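Local coordinates for protein congerin-2 (Conger myriaster, PDB 1IS3) that binds beta-galactosides such as lactose as a homodimeric galectin, although its physiological role is not yet known, at residues Asp93-Tyr98 and Arg112-Ala117. Sequence-based numbering, arbitrary orientation.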
loop_
_atom_site.group_PDB
_atom_site.type_symbol
_atom_site.label_atom_id
_atom_site.label_comp_id
_atom_site.label_asym_id
_atom_site.label_seq_id
_atom_site.Cartn_x
_atom_site.Cartn_y
_atom_site.Cartn_z
ATOM N N ASP A 93 10.829 -3.292 -16.747
ATOM C CA ASP A 93 12.071 -2.587 -16.979
ATOM C C ASP A 93 11.698 -1.369 -17.809
ATOM O O ASP A 93 10.501 -1.121 -17.978
ATOM C CB ASP A 93 13.081 -3.464 -17.713
ATOM C CG ASP A 93 12.650 -4.097 -19.021
ATOM O OD1 ASP A 93 13.231 -5.133 -19.320
ATOM O OD2 ASP A 93 11.766 -3.587 -19.705
ATOM N N THR A 94 12.638 -0.648 -18.454
ATOM C CA THR A 94 12.195 0.562 -19.170
ATOM C C THR A 94 11.435 0.332 -20.444
ATOM O O THR A 94 10.868 1.245 -21.026
ATOM C CB THR A 94 13.334 1.514 -19.557
ATOM O OG1 THR A 94 14.326 0.729 -20.203
ATOM C CG2 THR A 94 13.783 2.344 -18.344
ATOM N N HIS A 95 11.424 -0.917 -20.889
ATOM C CA HIS A 95 10.721 -1.243 -22.119
ATOM C C HIS A 95 9.439 -2.040 -21.999
ATOM O O HIS A 95 8.575 -1.928 -22.878
ATOM C CB HIS A 95 11.628 -2.023 -23.055
ATOM C CG HIS A 95 12.748 -1.126 -23.528
ATOM N ND1 HIS A 95 14.036 -1.165 -23.198
ATOM C CD2 HIS A 95 12.536 -0.030 -24.336
ATOM C CE1 HIS A 95 14.606 -0.115 -23.770
ATOM N NE2 HIS A 95 13.692 0.552 -24.450
ATOM N N THR A 96 9.286 -2.805 -20.908
ATOM C CA THR A 96 8.235 -3.804 -20.830
ATOM C C THR A 96 7.685 -3.970 -19.420
ATOM O O THR A 96 8.522 -4.064 -18.505
ATOM C CB THR A 96 8.785 -5.205 -21.274
ATOM O OG1 THR A 96 9.429 -5.013 -22.526
ATOM C CG2 THR A 96 7.710 -6.281 -21.339
ATOM N N PHE A 97 6.361 -4.059 -19.256
ATOM C CA PHE A 97 5.734 -4.560 -18.030
ATOM C C PHE A 97 5.550 -6.069 -18.174
ATOM O O PHE A 97 5.040 -6.553 -19.182
ATOM C CB PHE A 97 4.341 -3.997 -17.743
ATOM C CG PHE A 97 4.399 -2.528 -17.310
ATOM C CD1 PHE A 97 4.463 -2.224 -15.952
ATOM C CD2 PHE A 97 4.352 -1.514 -18.266
ATOM C CE1 PHE A 97 4.478 -0.899 -15.540
ATOM C CE2 PHE A 97 4.368 -0.183 -17.854
ATOM C CZ PHE A 97 4.431 0.117 -16.492
ATOM N N TYR A 98 5.985 -6.798 -17.156
ATOM C CA TYR A 98 5.881 -8.256 -17.112
ATOM C C TYR A 98 4.844 -8.606 -16.043
ATOM O O TYR A 98 5.071 -8.319 -14.846
ATOM C CB TYR A 98 7.237 -8.852 -16.744
ATOM C CG TYR A 98 8.267 -8.665 -17.838
ATOM C CD1 TYR A 98 9.246 -7.680 -17.700
ATOM C CD2 TYR A 98 8.243 -9.511 -18.949
ATOM C CE1 TYR A 98 10.240 -7.530 -18.678
ATOM C CE2 TYR A 98 9.236 -9.371 -19.929
ATOM C CZ TYR A 98 10.221 -8.388 -19.775
ATOM O OH TYR A 98 11.227 -8.250 -20.703
ATOM N N ARG A 112 5.366 2.346 -22.389
ATOM C CA ARG A 112 5.293 3.360 -23.430
ATOM C C ARG A 112 5.973 4.673 -23.120
ATOM O O ARG A 112 6.535 5.327 -24.005
ATOM C CB ARG A 112 3.832 3.614 -23.748
ATOM C CG ARG A 112 3.218 2.393 -24.423
ATOM C CD ARG A 112 1.715 2.532 -24.595
ATOM N NE ARG A 112 1.188 1.474 -25.449
ATOM C CZ ARG A 112 -0.108 1.197 -25.578
ATOM N NH1 ARG A 112 -0.442 0.200 -26.389
ATOM N NH2 ARG A 112 -1.042 1.852 -24.905
ATOM N N ASN A 113 5.998 5.123 -21.874
ATOM C CA ASN A 113 6.679 6.379 -21.591
ATOM C C ASN A 113 8.118 6.177 -21.175
ATOM O O ASN A 113 8.815 7.153 -20.936
ATOM C CB ASN A 113 6.022 7.155 -20.467
ATOM C CG ASN A 113 4.520 7.229 -20.488
ATOM O OD1 ASN A 113 3.967 7.322 -19.383
ATOM N ND2 ASN A 113 3.773 7.101 -21.589
ATOM N N LYS A 114 8.609 4.941 -21.069
ATOM C CA LYS A 114 9.956 4.595 -20.625
ATOM C C LYS A 114 10.198 5.064 -19.176
ATOM O O LYS A 114 11.292 5.472 -18.795
ATOM C CB LYS A 114 10.997 5.215 -21.591
ATOM C CG LYS A 114 10.943 4.742 -23.051
ATOM C CD LYS A 114 11.784 3.490 -23.200
ATOM C CE LYS A 114 13.303 3.695 -22.956
ATOM N NZ LYS A 114 13.996 4.579 -23.899
ATOM N N ASP A 115 9.150 5.027 -18.344
ATOM C CA ASP A 115 9.238 5.421 -16.939
ATOM C C ASP A 115 10.032 4.446 -16.078
ATOM O O ASP A 115 10.025 3.241 -16.296
ATOM C CB ASP A 115 7.845 5.554 -16.333
ATOM C CG ASP A 115 7.036 6.736 -16.857
ATOM O OD1 ASP A 115 5.866 6.567 -17.204
ATOM O OD2 ASP A 115 7.570 7.831 -16.918
ATOM N N ALA A 116 10.706 4.941 -15.034
ATOM C CA ALA A 116 11.485 4.063 -14.189
ATOM C C ALA A 116 10.945 3.893 -12.762
ATOM O O ALA A 116 11.458 3.091 -11.980
ATOM C CB ALA A 116 12.928 4.578 -14.103
ATOM N N ALA A 117 9.904 4.644 -12.414
ATOM C CA ALA A 117 9.291 4.571 -11.080
ATOM C C ALA A 117 7.839 5.036 -11.202
ATOM O O ALA A 117 7.546 5.897 -12.073
ATOM C CB ALA A 117 10.010 5.501 -10.108
#
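A beta hairpin turn between strands 85-92 and 96-100 meets, at T94 and H95, the surface loop that leads from strand 106-110 to strand 117-125. K114 of that loop makes most of the contact. Its aliphatic chain passes beside the T94 carbonyl, with CD 3.3 Å from T94 O. K114 CA points its hydrogen at T94 O (3.5 Å) in a nearly straight C-H...O contact, 164° at the hydrogen. The lysine chain is bent at chi2 (-87°) and again at chi3 and chi4. CE therefore ends 4.0 Å from T94 CB and also lies obliquely by the imidazole of H95, whose side chain runs alongside in the same direction. T94 CG2 also rests 4.0 Å from K114 O.

The turn is held from within. D93 OD2 accepts from H95 N and T96 N, both at 2.9 Å; the first comes from above the carboxylate plane, the second nearly along the C-O axis. D93 N bonds to T96 O and closes the hairpin. Backbone bonding of H95 with N111 ties the turn to the start of the loop. This is an Asx turn within the hairpin connection, packed on a loop that crosses between the two sheets of the galectin beta sandwich.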